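Local structure of indole-3-acetic acid-amido synthetase GH3.15 (Arabidopsis thaliana, 6E1Q) at residues G135-Y145 and E208-P218; E529-E540 and I569-L579. The protein joins the auxin precursor indole-3-butyric acid to glutamine, and possibly cysteine, in an ATP-dependent reaction, and also acts on the herbicide 4-(2,4-dichlorophenoxy)butanoate. All blocks are in the same frame, centred on the assembly; numbering follows the deposited sequence.

Following the chain from its N terminus, interaction 1 comes first: residues 135-145 and 208-218 meet as parallel strands and close a loop of 62 residues. That loop includes strand 181-183, which bonds to 140-143, and helix 194-207, which leads into the second segment. Interaction 2 closes a shorter loop of 28 residues, pairing 529-540 with 569-579 as antiparallel strands with helical ends beside them. The two loops follow in series, neither nested nor crossed. The centres of interactions 1 and 2 lie about 36 Å apart, and no atoms of the two touch. One shapes the ligand pocket; the other joins elements of the C-terminal sheet.

Interaction 1: residues G135-Y145 and E208-P218; sequences GLSEGKSLIFY and ERDNVARLGAP. With CFA ((2,4-dichlorophenoxy)acetic acid), chain C.
A213 plants its methyl against G139, with CB 3.5 Å from the CA of G139, at a beta bulge between parallel strands 140-143 and 212-217 of the N-terminal GH3 domain. G139 has no side chain to obstruct this knob, and the carbonyls of G135 and L136 complete the hollow. The bulge is defined by a register shift of one residue between K140 and S141: K140 O accepts two bonds, from A213 N at 2.6 Å and from R214 N at 3.2 Å. Beyond it, L142 N bonds to R214 O, and F144 N to G216 O, continuing the pairing.

The two faces differ in relief. On one, L142 and L215 lie side by side and point the same way, L142 CD2 4.1 Å from L215 CD2. L142 CB also rests on V212 CG1. On the other, R214 bends at chi3 (96°), which brings NE to S141 OG at 2.7 Å; the serine oxygen lies 25° out of the guanidinium plane, and the N-H...O angle of 139° is far from straight. The acid group of one of the bound (2,4-dichlorophenoxy)acetic acid molecules lies over a face of that guanidinium, its C1 3.3 Å above the plane. I143 meets this ligand along its side chain, with CG2 toward the ring and CD1 toward O1. With no side chain, G216 lets ligand O2 settle 3.2 Å from G216 CA. At the far end P218 CG abuts the edge of the Y145 ring, whose OH bonds to T161, and also approaches ligand CL4 to 3.3 Å.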
loop_
_atom_site.group_PDB
_atom_site.type_symbol
_atom_site.label_atom_id
_atom_site.label_comp_id
_atom_site.label_asym_id
_atom_site.label_seq_id
_atom_site.Cartn_x
_atom_site.Cartn_y
_atom_site.Cartn_z
ATOM N N GLY A 135 -4.000 -14.786 20.413
ATOM C CA GLY A 135 -5.414 -14.514 20.286
ATOM C C GLY A 135 -5.881 -14.217 18.882
ATOM O O GLY A 135 -7.090 -14.095 18.662
ATOM N N LEU A 136 -4.960 -14.098 17.927
ATOM C CA LEU A 136 -5.339 -13.772 16.560
ATOM C C LEU A 136 -6.198 -14.864 15.945
ATOM O O LEU A 136 -7.096 -14.577 15.145
ATOM C CB LEU A 136 -4.082 -13.538 15.727
ATOM C CG LEU A 136 -4.334 -13.107 14.291
ATOM C CD1 LEU A 136 -5.230 -11.873 14.288
ATOM C CD2 LEU A 136 -3.011 -12.818 13.615
ATOM N N SER A 137 -5.947 -16.117 16.319
ATOM C CA SER A 137 -6.728 -17.237 15.814
ATOM C C SER A 137 -8.135 -17.290 16.403
ATOM O O SER A 137 -8.983 -18.009 15.870
ATOM C CB SER A 137 -5.993 -18.545 16.120
ATOM O OG SER A 137 -5.862 -18.721 17.524
ATOM N N GLU A 138 -8.392 -16.544 17.482
ATOM C CA GLU A 138 -9.625 -16.612 18.261
ATOM C C GLU A 138 -10.771 -15.785 17.682
ATOM O O GLU A 138 -11.863 -15.793 18.262
ATOM C CB GLU A 138 -9.369 -16.133 19.697
ATOM C CG GLU A 138 -8.560 -17.062 20.607
ATOM C CD GLU A 138 -8.488 -18.494 20.114
ATOM O OE1 GLU A 138 -7.401 -18.909 19.651
ATOM O OE2 GLU A 138 -9.509 -19.208 20.205
ATOM N N GLY A 139 -10.563 -15.056 16.591
ATOM C CA GLY A 139 -11.593 -14.163 16.104
ATOM C C GLY A 139 -11.428 -13.831 14.640
ATOM O O GLY A 139 -10.559 -14.371 13.957
ATOM N N LYS A 140 -12.274 -12.916 14.164
ATOM C CA LYS A 140 -12.282 -12.585 12.743
ATOM C C LYS A 140 -11.415 -11.359 12.432
ATOM O O LYS A 140 -11.122 -10.525 13.294
ATOM C CB LYS A 140 -13.704 -12.328 12.244
ATOM C CG LYS A 140 -14.514 -13.584 11.979
ATOM C CD LYS A 140 -15.965 -13.325 12.295
ATOM C CE LYS A 140 -16.874 -14.357 11.661
ATOM N NZ LYS A 140 -18.219 -13.757 11.459
ATOM N N SER A 141 -11.020 -11.263 11.164
ATOM C CA SER A 141 -10.300 -10.114 10.628
ATOM C C SER A 141 -11.312 -9.198 9.957
ATOM O O SER A 141 -11.926 -9.569 8.952
ATOM C CB SER A 141 -9.220 -10.551 9.636
ATOM O OG SER A 141 -8.177 -11.248 10.285
ATOM N N LEU A 142 -11.497 -8.011 10.516
ATOM C CA LEU A 142 -12.354 -6.998 9.912
ATOM C C LEU A 142 -11.512 -6.210 8.919
ATOM O O LEU A 142 -10.552 -5.540 9.311
ATOM C CB LEU A 142 -12.942 -6.087 10.985
ATOM C CG LEU A 142 -13.815 -4.913 10.548
ATOM C CD1 LEU A 142 -15.071 -5.407 9.802
ATOM C CD2 LEU A 142 -14.197 -4.101 11.780
ATOM N N ILE A 143 -11.852 -6.312 7.637
ATOM C CA ILE A 143 -11.030 -5.776 6.561
ATOM C C ILE A 143 -11.802 -4.639 5.920
ATOM O O ILE A 143 -12.902 -4.840 5.395
ATOM C CB ILE A 143 -10.656 -6.862 5.537
ATOM C CG1 ILE A 143 -9.614 -7.815 6.137
ATOM C CG2 ILE A 143 -10.094 -6.248 4.274
ATOM C CD1 ILE A 143 -9.499 -9.121 5.396
ATOM N N PHE A 144 -11.233 -3.443 5.980
ATOM C CA PHE A 144 -11.851 -2.263 5.403
ATOM C C PHE A 144 -11.385 -2.175 3.961
ATOM O O PHE A 144 -10.260 -1.778 3.675
ATOM C CB PHE A 144 -11.497 -1.020 6.208
ATOM C CG PHE A 144 -11.997 -1.073 7.623
ATOM C CD1 PHE A 144 -13.352 -1.061 7.885
ATOM C CD2 PHE A 144 -11.116 -1.159 8.680
ATOM C CE1 PHE A 144 -13.826 -1.113 9.179
ATOM C CE2 PHE A 144 -11.579 -1.213 9.979
ATOM C CZ PHE A 144 -12.948 -1.185 10.224
ATOM N N TYR A 145 -12.265 -2.551 3.051
ATOM C CA TYR A 145 -11.920 -2.597 1.643
ATOM C C TYR A 145 -13.222 -2.635 0.887
ATOM O O TYR A 145 -14.089 -3.449 1.213
ATOM C CB TYR A 145 -11.098 -3.845 1.294
ATOM C CG TYR A 145 -10.644 -3.827 -0.154
ATOM C CD1 TYR A 145 -9.504 -3.133 -0.520
ATOM C CD2 TYR A 145 -11.370 -4.473 -1.155
ATOM C CE1 TYR A 145 -9.077 -3.096 -1.825
ATOM C CE2 TYR A 145 -10.950 -4.429 -2.486
ATOM C CZ TYR A 145 -9.802 -3.731 -2.807
ATOM O OH TYR A 145 -9.333 -3.654 -4.101
ATOM N N GLU A 208 -20.345 -6.826 14.918
ATOM C CA GLU A 208 -19.526 -7.996 15.194
ATOM C C GLU A 208 -18.325 -7.686 16.082
ATOM O O GLU A 208 -17.397 -8.499 16.148
ATOM C CB GLU A 208 -19.048 -8.618 13.879
ATOM C CG GLU A 208 -20.158 -9.271 13.101
ATOM C CD GLU A 208 -20.777 -10.430 13.872
ATOM O OE1 GLU A 208 -20.111 -11.486 13.958
ATOM O OE2 GLU A 208 -21.909 -10.279 14.389
ATOM N N ARG A 209 -18.333 -6.551 16.788
ATOM C CA ARG A 209 -17.107 -6.097 17.453
ATOM C C ARG A 209 -16.576 -7.121 18.459
ATOM O O ARG A 209 -15.363 -7.178 18.721
ATOM C CB ARG A 209 -17.350 -4.741 18.130
ATOM C CG ARG A 209 -18.344 -4.787 19.290
ATOM C CD ARG A 209 -18.698 -3.396 19.762
ATOM N NE ARG A 209 -17.614 -2.713 20.484
ATOM C CZ ARG A 209 -17.584 -2.541 21.805
ATOM N NH1 ARG A 209 -18.569 -3.003 22.563
ATOM N NH2 ARG A 209 -16.579 -1.893 22.370
ATOM N N ASP A 210 -17.446 -7.937 19.031
ATOM C CA ASP A 210 -16.965 -8.903 20.008
ATOM C C ASP A 210 -16.296 -10.111 19.362
ATOM O O ASP A 210 -15.692 -10.911 20.078
ATOM C CB ASP A 210 -18.115 -9.354 20.912
ATOM C CG ASP A 210 -17.624 -10.004 22.196
ATOM O OD1 ASP A 210 -17.049 -9.298 23.053
ATOM O OD2 ASP A 210 -17.797 -11.230 22.334
ATOM N N ASN A 211 -16.361 -10.246 18.035
ATOM C CA ASN A 211 -15.806 -11.388 17.313
ATOM C C ASN A 211 -14.588 -11.029 16.479
ATOM O O ASN A 211 -14.106 -11.872 15.705
ATOM C CB ASN A 211 -16.870 -12.001 16.408
ATOM C CG ASN A 211 -18.018 -12.558 17.187
ATOM O OD1 ASN A 211 -17.813 -13.168 18.238
ATOM N ND2 ASN A 211 -19.242 -12.316 16.713
ATOM N N VAL A 212 -14.082 -9.810 16.620
ATOM C CA VAL A 212 -13.050 -9.265 15.745
ATOM C C VAL A 212 -11.706 -9.375 16.458
ATOM O O VAL A 212 -11.520 -8.829 17.554
ATOM C CB VAL A 212 -13.372 -7.811 15.357
ATOM C CG1 VAL A 212 -12.192 -7.135 14.629
ATOM C CG2 VAL A 212 -14.615 -7.770 14.509
ATOM N N ALA A 213 -10.764 -10.080 15.833
ATOM C CA ALA A 213 -9.434 -10.254 16.394
ATOM C C ALA A 213 -8.373 -9.433 15.675
ATOM O O ALA A 213 -7.242 -9.361 16.156
ATOM C CB ALA A 213 -9.027 -11.738 16.376
ATOM N N ARG A 214 -8.705 -8.791 14.565
ATOM C CA ARG A 214 -7.705 -8.045 13.825
ATOM C C ARG A 214 -8.416 -7.061 12.924
ATOM O O ARG A 214 -9.495 -7.356 12.406
ATOM C CB ARG A 214 -6.803 -8.988 13.012
ATOM C CG ARG A 214 -6.180 -8.412 11.745
ATOM C CD ARG A 214 -5.131 -9.388 11.168
ATOM N NE ARG A 214 -5.706 -10.234 10.121
ATOM C CZ ARG A 214 -5.014 -11.048 9.330
ATOM N NH1 ARG A 214 -3.699 -11.137 9.447
ATOM N NH2 ARG A 214 -5.648 -11.777 8.422
ATOM N N LEU A 215 -7.808 -5.893 12.758
ATOM C CA LEU A 215 -8.266 -4.885 11.815
ATOM C C LEU A 215 -7.295 -4.844 10.646
ATOM O O LEU A 215 -6.078 -4.886 10.845
ATOM C CB LEU A 215 -8.333 -3.508 12.474
ATOM C CG LEU A 215 -9.117 -3.370 13.791
ATOM C CD1 LEU A 215 -8.954 -1.955 14.330
ATOM C CD2 LEU A 215 -10.601 -3.706 13.606
ATOM N N GLY A 216 -7.831 -4.767 9.435
ATOM C CA GLY A 216 -7.006 -4.734 8.242
ATOM C C GLY A 216 -7.526 -3.730 7.239
ATOM O O GLY A 216 -8.725 -3.440 7.169
ATOM N N ALA A 217 -6.595 -3.208 6.455
ATOM C CA ALA A 217 -6.889 -2.337 5.328
ATOM C C ALA A 217 -5.658 -2.313 4.447
ATOM O O ALA A 217 -4.570 -2.691 4.888
ATOM C CB ALA A 217 -7.262 -0.921 5.795
ATOM N N PRO A 218 -5.787 -1.868 3.198
ATOM C CA PRO A 218 -4.587 -1.827 2.345
ATOM C C PRO A 218 -3.451 -0.996 2.933
ATOM O O PRO A 218 -2.312 -1.481 3.018
ATOM C CB PRO A 218 -5.116 -1.241 1.026
ATOM C CG PRO A 218 -6.597 -1.547 1.038
ATOM C CD PRO A 218 -7.010 -1.448 2.479
HETATM C C1 CFA C . -5.700 -8.671 6.907
HETATM C C2 CFA C . -4.570 -9.026 5.944
HETATM C "C1'" CFA C . -4.777 -7.147 4.486
HETATM C "C2'" CFA C . -4.280 -5.973 3.937
HETATM C "C3'" CFA C . -5.047 -5.263 3.047
HETATM C "C4'" CFA C . -6.297 -5.715 2.711
HETATM C "C5'" CFA C . -6.805 -6.877 3.239
HETATM CL CL3 CFA C . -2.665 -5.327 4.337
HETATM C "C6'" CFA C . -6.038 -7.594 4.125
HETATM O O1 CFA C . -6.601 -9.511 7.159
HETATM O O2 CFA C . -5.737 -7.530 7.423
HETATM O "O1'" CFA C . -3.997 -7.872 5.394
HETATM CL CL4 CFA C . -7.257 -4.774 1.570
#

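Interaction 2: residues E529-E540 and I569-L579; sequences EIKVVKPGAFDE and ILEANVISEFL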
loop_
_atom_site.group_PDB
_atom_site.type_symbol
_atom_site.label_atom_id
_atom_site.label_comp_id
_atom_site.label_asym_id
_atom_site.label_seq_id
_atom_site.Cartn_x
_atom_site.Cartn_y
_atom_site.Cartn_z
ATOM N N GLU A 529 9.271 26.906 0.391
ATOM C CA GLU A 529 8.082 27.494 0.984
ATOM C C GLU A 529 7.191 26.393 1.523
ATOM O O GLU A 529 6.930 25.408 0.829
ATOM C CB GLU A 529 7.321 28.317 -0.055
ATOM C CG GLU A 529 6.014 28.895 0.431
ATOM C CD GLU A 529 5.429 29.899 -0.564
ATOM O OE1 GLU A 529 5.923 29.967 -1.714
ATOM O OE2 GLU A 529 4.482 30.621 -0.192
ATOM N N ILE A 530 6.713 26.563 2.751
ATOM C CA ILE A 530 5.694 25.695 3.317
ATOM C C ILE A 530 4.422 26.510 3.452
ATOM O O ILE A 530 4.432 27.603 4.043
ATOM C CB ILE A 530 6.112 25.094 4.671
ATOM C CG1 ILE A 530 7.278 24.122 4.489
ATOM C CG2 ILE A 530 4.913 24.395 5.329
ATOM C CD1 ILE A 530 7.837 23.572 5.800
ATOM N N LYS A 531 3.334 25.991 2.884
ATOM C CA LYS A 531 2.014 26.589 3.007
ATOM C C LYS A 531 1.164 25.676 3.880
ATOM O O LYS A 531 1.031 24.480 3.595
ATOM C CB LYS A 531 1.373 26.808 1.636
ATOM C CG LYS A 531 2.167 27.764 0.720
ATOM C CD LYS A 531 1.672 27.740 -0.734
ATOM C CE LYS A 531 1.486 29.136 -1.288
ATOM N NZ LYS A 531 2.007 29.315 -2.667
ATOM N N VAL A 532 0.643 26.224 4.970
ATOM C CA VAL A 532 -0.249 25.473 5.843
ATOM C C VAL A 532 -1.664 25.555 5.287
ATOM O O VAL A 532 -2.176 26.646 5.016
ATOM C CB VAL A 532 -0.173 26.013 7.276
ATOM C CG1 VAL A 532 -1.194 25.329 8.161
ATOM C CG2 VAL A 532 1.232 25.798 7.819
ATOM N N VAL A 533 -2.295 24.404 5.093
ATOM C CA VAL A 533 -3.644 24.364 4.537
ATOM C C VAL A 533 -4.628 24.017 5.641
ATOM O O VAL A 533 -4.289 23.331 6.611
ATOM C CB VAL A 533 -3.751 23.382 3.356
ATOM C CG1 VAL A 533 -2.974 23.925 2.175
ATOM C CG2 VAL A 533 -3.210 22.005 3.760
ATOM N N LYS A 534 -5.851 24.524 5.496
ATOM C CA LYS A 534 -6.909 24.262 6.463
ATOM C C LYS A 534 -7.170 22.760 6.589
ATOM O O LYS A 534 -6.978 22.002 5.630
ATOM C CB LYS A 534 -8.193 24.985 6.041
ATOM C CG LYS A 534 -9.047 25.504 7.198
ATOM C CD LYS A 534 -10.444 25.958 6.755
ATOM C CE LYS A 534 -10.856 27.251 7.478
ATOM N NZ LYS A 534 -12.236 27.686 7.140
ATOM N N PRO A 535 -7.594 22.298 7.767
ATOM C CA PRO A 535 -7.999 20.894 7.915
ATOM C C PRO A 535 -9.061 20.508 6.887
ATOM O O PRO A 535 -9.915 21.316 6.508
ATOM C CB PRO A 535 -8.561 20.837 9.340
ATOM C CG PRO A 535 -7.848 21.927 10.068
ATOM C CD PRO A 535 -7.577 23.014 9.059
ATOM N N GLY A 536 -9.001 19.255 6.438
ATOM C CA GLY A 536 -9.862 18.785 5.371
ATOM C C GLY A 536 -9.353 19.054 3.972
ATOM O O GLY A 536 -9.968 18.580 3.005
ATOM N N ALA A 537 -8.249 19.794 3.830
ATOM C CA ALA A 537 -7.698 20.065 2.505
ATOM C C ALA A 537 -7.382 18.778 1.755
ATOM O O ALA A 537 -7.584 18.694 0.541
ATOM C CB ALA A 537 -6.432 20.908 2.620
ATOM N N PHE A 538 -6.854 17.774 2.452
ATOM C CA PHE A 538 -6.385 16.589 1.756
ATOM C C PHE A 538 -7.507 15.590 1.495
ATOM O O PHE A 538 -7.360 14.746 0.608
ATOM C CB PHE A 538 -5.229 15.965 2.535
ATOM C CG PHE A 538 -3.929 16.653 2.273
ATOM C CD1 PHE A 538 -3.159 16.294 1.174
ATOM C CD2 PHE A 538 -3.508 17.703 3.076
ATOM C CE1 PHE A 538 -1.963 16.952 0.890
ATOM C CE2 PHE A 538 -2.306 18.378 2.805
ATOM C CZ PHE A 538 -1.533 17.994 1.707
ATOM N N ASP A 539 -8.628 15.693 2.219
ATOM C CA ASP A 539 -9.848 15.001 1.801
ATOM C C ASP A 539 -10.473 15.649 0.574
ATOM O O ASP A 539 -10.976 14.947 -0.307
ATOM C CB ASP A 539 -10.862 14.960 2.932
ATOM C CG ASP A 539 -10.444 14.041 4.022
ATOM O OD1 ASP A 539 -9.451 13.309 3.810
ATOM O OD2 ASP A 539 -11.112 14.030 5.070
ATOM N N GLU A 540 -10.463 16.984 0.496
ATOM C CA GLU A 540 -10.924 17.638 -0.728
ATOM C C GLU A 540 -10.063 17.224 -1.915
ATOM O O GLU A 540 -10.578 16.951 -3.005
ATOM C CB GLU A 540 -10.913 19.166 -0.570
ATOM C CG GLU A 540 -11.361 19.921 -1.853
ATOM C CD GLU A 540 -11.426 21.453 -1.686
ATOM O OE1 GLU A 540 -11.188 21.948 -0.568
ATOM O OE2 GLU A 540 -11.717 22.166 -2.675
ATOM N N ILE A 569 -7.091 23.539 -6.062
ATOM C CA ILE A 569 -7.722 23.089 -4.826
ATOM C C ILE A 569 -6.790 23.289 -3.631
ATOM O O ILE A 569 -7.219 23.724 -2.556
ATOM C CB ILE A 569 -8.154 21.622 -4.950
ATOM C CG1 ILE A 569 -9.376 21.503 -5.878
ATOM C CG2 ILE A 569 -8.385 21.023 -3.553
ATOM C CD1 ILE A 569 -10.099 20.179 -5.768
ATOM N N LEU A 570 -5.520 22.911 -3.771
ATOM C CA LEU A 570 -4.587 23.140 -2.672
ATOM C C LEU A 570 -4.383 24.627 -2.427
ATOM O O LEU A 570 -4.332 25.065 -1.273
ATOM C CB LEU A 570 -3.261 22.452 -2.946
ATOM C CG LEU A 570 -3.394 20.934 -3.026
ATOM C CD1 LEU A 570 -2.328 20.375 -3.925
ATOM C CD2 LEU A 570 -3.261 20.394 -1.620
ATOM N N GLU A 571 -4.320 25.424 -3.498
ATOM C CA GLU A 571 -3.991 26.834 -3.339
ATOM C C GLU A 571 -5.093 27.590 -2.606
ATOM O O GLU A 571 -4.795 28.476 -1.801
ATOM C CB GLU A 571 -3.674 27.473 -4.700
ATOM C CG GLU A 571 -2.183 27.397 -5.134
ATOM C CD GLU A 571 -1.182 28.012 -4.132
ATOM O OE1 GLU A 571 -1.602 28.635 -3.133
ATOM O OE2 GLU A 571 0.041 27.857 -4.344
ATOM N N ALA A 572 -6.364 27.244 -2.810
ATOM C CA ALA A 572 -7.338 28.031 -2.062
ATOM C C ALA A 572 -7.635 27.454 -0.680
ATOM O O ALA A 572 -8.450 28.024 0.049
ATOM C CB ALA A 572 -8.632 28.221 -2.870
ATOM N N ASN A 573 -6.987 26.369 -0.279
ATOM C CA ASN A 573 -7.025 25.977 1.127
ATOM C C ASN A 573 -5.903 26.602 1.957
ATOM O O ASN A 573 -5.861 26.383 3.173
ATOM C CB ASN A 573 -6.966 24.451 1.278
ATOM C CG ASN A 573 -8.288 23.776 0.941
ATOM O OD1 ASN A 573 -9.123 23.531 1.831
ATOM N ND2 ASN A 573 -8.454 23.402 -0.333
ATOM N N VAL A 574 -5.000 27.362 1.335
ATOM C CA VAL A 574 -3.813 27.869 2.022
ATOM C C VAL A 574 -4.203 28.929 3.045
ATOM O O VAL A 574 -4.913 29.890 2.727
ATOM C CB VAL A 574 -2.809 28.434 1.005
ATOM C CG1 VAL A 574 -1.759 29.284 1.709
ATOM C CG2 VAL A 574 -2.144 27.306 0.241
ATOM N N ILE A 575 -3.731 28.759 4.283
ATOM C CA ILE A 575 -3.867 29.766 5.336
ATOM C C ILE A 575 -2.643 30.669 5.362
ATOM O O ILE A 575 -2.695 31.858 5.018
ATOM C CB ILE A 575 -4.005 29.139 6.735
ATOM C CG1 ILE A 575 -5.105 28.102 6.810
ATOM C CG2 ILE A 575 -4.177 30.243 7.792
ATOM C CD1 ILE A 575 -5.057 27.375 8.144
ATOM N N SER A 576 -1.545 30.103 5.839
ATOM C CA SER A 576 -0.305 30.814 6.041
ATOM C C SER A 576 0.750 30.228 5.122
ATOM O O SER A 576 0.656 29.073 4.685
ATOM C CB SER A 576 0.130 30.729 7.502
ATOM O OG SER A 576 -0.212 29.477 8.071
ATOM N N GLU A 577 1.715 31.065 4.784
ATOM C CA GLU A 577 2.864 30.687 3.993
ATOM C C GLU A 577 4.106 31.047 4.782
ATOM O O GLU A 577 4.119 32.033 5.524
ATOM C CB GLU A 577 2.902 31.408 2.646
ATOM C CG GLU A 577 1.821 31.008 1.694
ATOM C CD GLU A 577 1.208 32.180 0.979
ATOM O OE1 GLU A 577 0.640 33.060 1.660
ATOM O OE2 GLU A 577 1.290 32.211 -0.267
ATOM N N PHE A 578 5.147 30.244 4.612
ATOM C CA PHE A 578 6.415 30.475 5.286
ATOM C C PHE A 578 7.531 30.136 4.317
ATOM O O PHE A 578 7.398 29.213 3.506
ATOM C CB PHE A 578 6.528 29.633 6.562
ATOM C CG PHE A 578 5.379 29.824 7.514
ATOM C CD1 PHE A 578 5.419 30.817 8.481
ATOM C CD2 PHE A 578 4.250 29.028 7.426
ATOM C CE1 PHE A 578 4.360 30.995 9.357
ATOM C CE2 PHE A 578 3.193 29.197 8.291
ATOM C CZ PHE A 578 3.245 30.188 9.260
ATOM N N LEU A 579 8.615 30.889 4.390
ATOM C CA LEU A 579 9.784 30.656 3.563
ATOM C C LEU A 579 10.972 30.328 4.450
ATOM O O LEU A 579 11.084 30.829 5.577
ATOM C CB LEU A 579 10.114 31.879 2.706
ATOM C CG LEU A 579 9.046 32.321 1.713
ATOM C CD1 LEU A 579 9.313 33.758 1.241
ATOM C CD2 LEU A 579 9.031 31.370 0.549
#
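N573 wedges between A537 and E540 at the tight end of this contact. Its CG, anti to the carbonyl carbon (chi1 -76°), places the amide against A537, with N573 CG 3.8 Å from A537 CB. N573 ND2 donates twice, to I569 O at 2.6 Å and to E540 OE1 at 3.1 Å, which pins the amide's rotation. Both acceptors lie in the amide plane, although the carboxylate is turned 72° against it. K534 N bonds to N573 O, and V533 CB lies against N573 CB and that same carbonyl O. On the face bearing I530 and F578, V532 CG2 meets the edge of the F578 ring, 4.0 Å from F578 CE2; helix 497-510 packs on I530 and F578.

The other face is polar, yet closely packed along its aliphatic parts: K531 CG is 3.4 Å from E577 CG. K531 NZ to E577 OE2 is a long ion pair; the nearer pairing with E571, itself bridged to R468, is less certain. E529 is buried and bonded through OE1 to H477, but E529 OE2 comes 3.6 Å from E577 OE2, a repulsion K531 probably eases. Solvent is reached at exposed K534, I575 and E577. The sheet is mixed and four-stranded, ordered 461-470, 477-485, 529-533, 574-579, and this antiparallel pair forms its margin.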